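Haloacid dehalogenase (Pseudomonas aeruginosa, PDB 3UMC) probably hydrolyses the carbon-halogen bond of L-2-haloacids, as a member of the haloacid dehalogenase-like hydrolase superfamily. Local coordinates at residues A[173-183]-A[201-211]. Numbering follows the deposited sequence.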
# COMPACT_ATOMS: atom_id res chain seq x y z
N LYS A 173 -11.29 -9.80 -8.84
CA LYS A 173 -11.93 -10.73 -7.92
C LYS A 173 -13.12 -11.29 -8.69
O LYS A 173 -13.67 -10.60 -9.54
CB LYS A 173 -12.43 -10.01 -6.68
CG LYS A 173 -11.35 -9.40 -5.82
CD LYS A 173 -11.84 -8.93 -4.41
CE LYS A 173 -12.73 -7.72 -4.50
NZ LYS A 173 -13.21 -7.27 -3.17
N PRO A 174 -13.54 -12.52 -8.40
CA PRO A 174 -13.02 -13.43 -7.47
C PRO A 174 -11.92 -14.40 -8.04
O PRO A 174 -11.78 -15.48 -7.52
CB PRO A 174 -14.27 -14.22 -7.08
CG PRO A 174 -14.95 -14.43 -8.49
CD PRO A 174 -14.75 -13.06 -9.08
N ASP A 175 -11.11 -14.00 -9.02
CA ASP A 175 -9.99 -14.87 -9.41
C ASP A 175 -9.19 -15.10 -8.15
O ASP A 175 -8.98 -14.16 -7.33
CB ASP A 175 -9.09 -14.23 -10.45
CG ASP A 175 -9.77 -14.10 -11.79
OD1 ASP A 175 -10.87 -14.70 -11.92
OD2 ASP A 175 -9.23 -13.37 -12.71
N PRO A 176 -8.76 -16.32 -7.95
CA PRO A 176 -8.05 -16.68 -6.77
C PRO A 176 -6.70 -15.97 -6.60
O PRO A 176 -6.20 -15.87 -5.48
CB PRO A 176 -7.86 -18.18 -6.90
CG PRO A 176 -8.25 -18.53 -8.23
CD PRO A 176 -9.05 -17.46 -8.83
N GLN A 177 -6.12 -15.52 -7.70
CA GLN A 177 -4.87 -14.82 -7.68
C GLN A 177 -4.89 -13.56 -6.79
O GLN A 177 -3.85 -13.16 -6.24
CB GLN A 177 -4.45 -14.48 -9.11
CG GLN A 177 -3.96 -15.74 -9.90
CD GLN A 177 -5.09 -16.47 -10.64
OE1 GLN A 177 -6.28 -16.22 -10.39
NE2 GLN A 177 -4.71 -17.31 -11.66
N VAL A 178 -6.06 -12.95 -6.65
CA VAL A 178 -6.21 -11.71 -5.89
C VAL A 178 -5.99 -11.99 -4.42
O VAL A 178 -5.11 -11.42 -3.77
CB VAL A 178 -7.57 -11.01 -6.15
CG1 VAL A 178 -7.69 -9.73 -5.21
CG2 VAL A 178 -7.69 -10.60 -7.68
N TYR A 179 -6.76 -12.94 -3.90
CA TYR A 179 -6.69 -13.32 -2.49
C TYR A 179 -5.35 -13.87 -2.17
O TYR A 179 -4.75 -13.55 -1.11
CB TYR A 179 -7.79 -14.31 -2.12
CG TYR A 179 -9.14 -13.92 -2.64
CD1 TYR A 179 -9.91 -12.97 -1.97
CD2 TYR A 179 -9.63 -14.44 -3.88
CE1 TYR A 179 -11.14 -12.56 -2.48
CE2 TYR A 179 -10.84 -14.06 -4.36
CZ TYR A 179 -11.63 -13.13 -3.63
OH TYR A 179 -12.84 -12.69 -4.14
N LEU A 180 -4.84 -14.71 -3.07
CA LEU A 180 -3.58 -15.37 -2.80
C LEU A 180 -2.47 -14.36 -2.89
O LEU A 180 -1.55 -14.42 -2.11
CB LEU A 180 -3.30 -16.53 -3.80
CG LEU A 180 -4.27 -17.70 -3.80
CD1 LEU A 180 -4.08 -18.59 -5.11
CD2 LEU A 180 -4.15 -18.45 -2.53
N GLY A 181 -2.52 -13.46 -3.87
CA GLY A 181 -1.50 -12.42 -3.96
C GLY A 181 -1.45 -11.50 -2.73
O GLY A 181 -0.37 -11.16 -2.22
N ALA A 182 -2.63 -11.14 -2.21
CA ALA A 182 -2.72 -10.28 -1.02
C ALA A 182 -1.99 -10.94 0.12
O ALA A 182 -1.18 -10.28 0.77
CB ALA A 182 -4.10 -10.08 -0.63
N CYS A 183 -2.27 -12.22 0.35
CA CYS A 183 -1.64 -12.95 1.44
C CYS A 183 -0.17 -13.11 1.25
O CYS A 183 0.60 -13.02 2.20
CB CYS A 183 -2.25 -14.32 1.66
SG CYS A 183 -4.10 -14.30 2.09
N TYR A 201 -20.39 -13.24 -2.67
CA TYR A 201 -19.58 -13.88 -3.70
C TYR A 201 -18.09 -13.74 -3.35
O TYR A 201 -17.30 -14.62 -3.60
CB TYR A 201 -19.85 -13.31 -5.13
CG TYR A 201 -18.94 -12.16 -5.42
CD1 TYR A 201 -17.69 -12.37 -5.97
CD2 TYR A 201 -19.28 -10.83 -5.03
CE1 TYR A 201 -16.78 -11.29 -6.17
CE2 TYR A 201 -18.42 -9.76 -5.25
CZ TYR A 201 -17.16 -10.00 -5.81
OH TYR A 201 -16.25 -8.98 -6.02
N ASP A 202 -17.73 -12.63 -2.74
CA ASP A 202 -16.35 -12.34 -2.37
C ASP A 202 -15.87 -13.19 -1.22
O ASP A 202 -14.73 -13.70 -1.18
CB ASP A 202 -16.28 -10.84 -1.97
CG ASP A 202 -14.89 -10.22 -2.18
OD1 ASP A 202 -13.95 -10.86 -2.69
OD2 ASP A 202 -14.77 -9.04 -1.79
N LEU A 203 -16.77 -13.34 -0.25
CA LEU A 203 -16.51 -14.09 0.94
C LEU A 203 -16.42 -15.61 0.56
O LEU A 203 -15.66 -16.37 1.14
CB LEU A 203 -17.62 -13.81 1.92
CG LEU A 203 -17.68 -12.39 2.51
CD1 LEU A 203 -18.82 -12.37 3.48
CD2 LEU A 203 -16.36 -12.03 3.28
N LYS A 204 -17.24 -16.03 -0.37
CA LYS A 204 -17.28 -17.44 -0.80
C LYS A 204 -15.93 -17.81 -1.44
O LYS A 204 -15.31 -18.84 -1.10
CB LYS A 204 -18.46 -17.63 -1.74
CG LYS A 204 -18.63 -19.08 -2.37
CD LYS A 204 -19.48 -19.02 -3.60
CE LYS A 204 -19.61 -20.38 -4.35
NZ LYS A 204 -18.55 -21.42 -3.99
N ALA A 205 -15.44 -16.93 -2.32
CA ALA A 205 -14.12 -17.16 -2.95
C ALA A 205 -12.97 -17.17 -1.93
O ALA A 205 -12.13 -18.03 -1.98
CB ALA A 205 -13.87 -16.15 -4.07
N ALA A 206 -12.97 -16.24 -0.95
CA ALA A 206 -11.94 -16.15 0.10
C ALA A 206 -11.94 -17.39 0.99
O ALA A 206 -10.88 -17.94 1.38
CB ALA A 206 -12.16 -14.84 1.00
N ARG A 207 -13.13 -17.80 1.43
CA ARG A 207 -13.25 -19.03 2.25
C ARG A 207 -12.65 -20.27 1.56
O ARG A 207 -11.98 -21.06 2.20
CB ARG A 207 -14.70 -19.37 2.59
CG ARG A 207 -14.86 -20.59 3.47
CD ARG A 207 -16.24 -20.65 4.07
NE ARG A 207 -16.24 -20.04 5.42
CZ ARG A 207 -17.27 -20.07 6.26
NH1 ARG A 207 -18.43 -20.56 5.90
NH2 ARG A 207 -17.12 -19.60 7.48
N ALA A 208 -12.94 -20.44 0.30
CA ALA A 208 -12.42 -21.62 -0.44
C ALA A 208 -10.89 -21.62 -0.50
O ALA A 208 -10.31 -22.64 -0.73
CB ALA A 208 -13.00 -21.66 -1.80
N LEU A 209 -10.22 -20.47 -0.29
CA LEU A 209 -8.78 -20.42 -0.32
C LEU A 209 -8.19 -20.41 1.07
O LEU A 209 -7.00 -20.21 1.24
CB LEU A 209 -8.32 -19.21 -1.12
CG LEU A 209 -8.79 -19.16 -2.58
CD1 LEU A 209 -8.62 -17.79 -3.21
CD2 LEU A 209 -8.00 -20.20 -3.46
N GLY A 210 -9.01 -20.64 2.08
CA GLY A 210 -8.55 -20.79 3.46
C GLY A 210 -8.67 -19.47 4.27
O GLY A 210 -8.28 -19.41 5.43
N LEU A 211 -9.18 -18.40 3.68
CA LEU A 211 -9.33 -17.13 4.45
C LEU A 211 -10.50 -17.15 5.46
O LEU A 211 -11.50 -17.77 5.27
CB LEU A 211 -9.42 -15.90 3.51
CG LEU A 211 -8.11 -15.45 2.86
CD1 LEU A 211 -7.82 -16.26 1.54
CD2 LEU A 211 -8.09 -13.95 2.48
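Asp202 receives both polar contacts that Lys173 and Tyr179 make across this interface, one on each carboxylate oxygen. The Tyr179 hydroxyl donates to Asp202 OD1 nearly along its C-O axis (Tyr179 OH to Asp202 OD1, 2.6 Å), with ring and carboxylate planes turned 55° apart. Lys173 NZ forms a salt bridge with Asp202 OD2, 2.7 Å away, reaching it on the syn side but 31° out of the carboxylate plane. With its CG anti to the backbone N, Asp202 faces both donors, and having two partners fixes the rotation of the carboxylate. Lys173 NZ also forms a salt bridge with Asp28 and a hydrogen bond to the Leu141 carbonyl, a cluster consistent with the conserved lysine and aspartates of HAD-family active sites.

Packing is densest around the Tyr179 ring. The backbone of Ala206 lies over one ring face, Ala205 CB lies 3.7 Å from Tyr179 CE2, and Leu209 CD1 comes obliquely to within 3.6 Å of Tyr179 CD2. Beyond the ring, the two Leu211 methyls divide their contacts between Tyr179 CB and the sulfur of Cys183. A Schellman motif with Gly210 at C-prime ends helix 201-208 and turns the chain so that Leu211 can enter this buried layer.

The tight part gives way at Pro174, which follows a cis peptide bond and sets its CB 3.6 Å from Ala205 CB. Toward solvent the contact thins: Pro174 CB meets the edge of the exposed Tyr201 ring at CE1 of Tyr201 (4.0 Å), and the exposed Leu180 reaches Leu209 only through methyls, Leu180 CD2 to Leu209 CD2 at 4.3 Å.

The short helix axes approach to 9.8 Å and cross at -61°. Beneath them runs the parallel sheet of the Rossmann-like core: Asp202 and Ala206 rest on strand 193-197, Leu203 packs on strand 212-216, and Ala182 and Leu211 both touch Leu26 of strand 24-27.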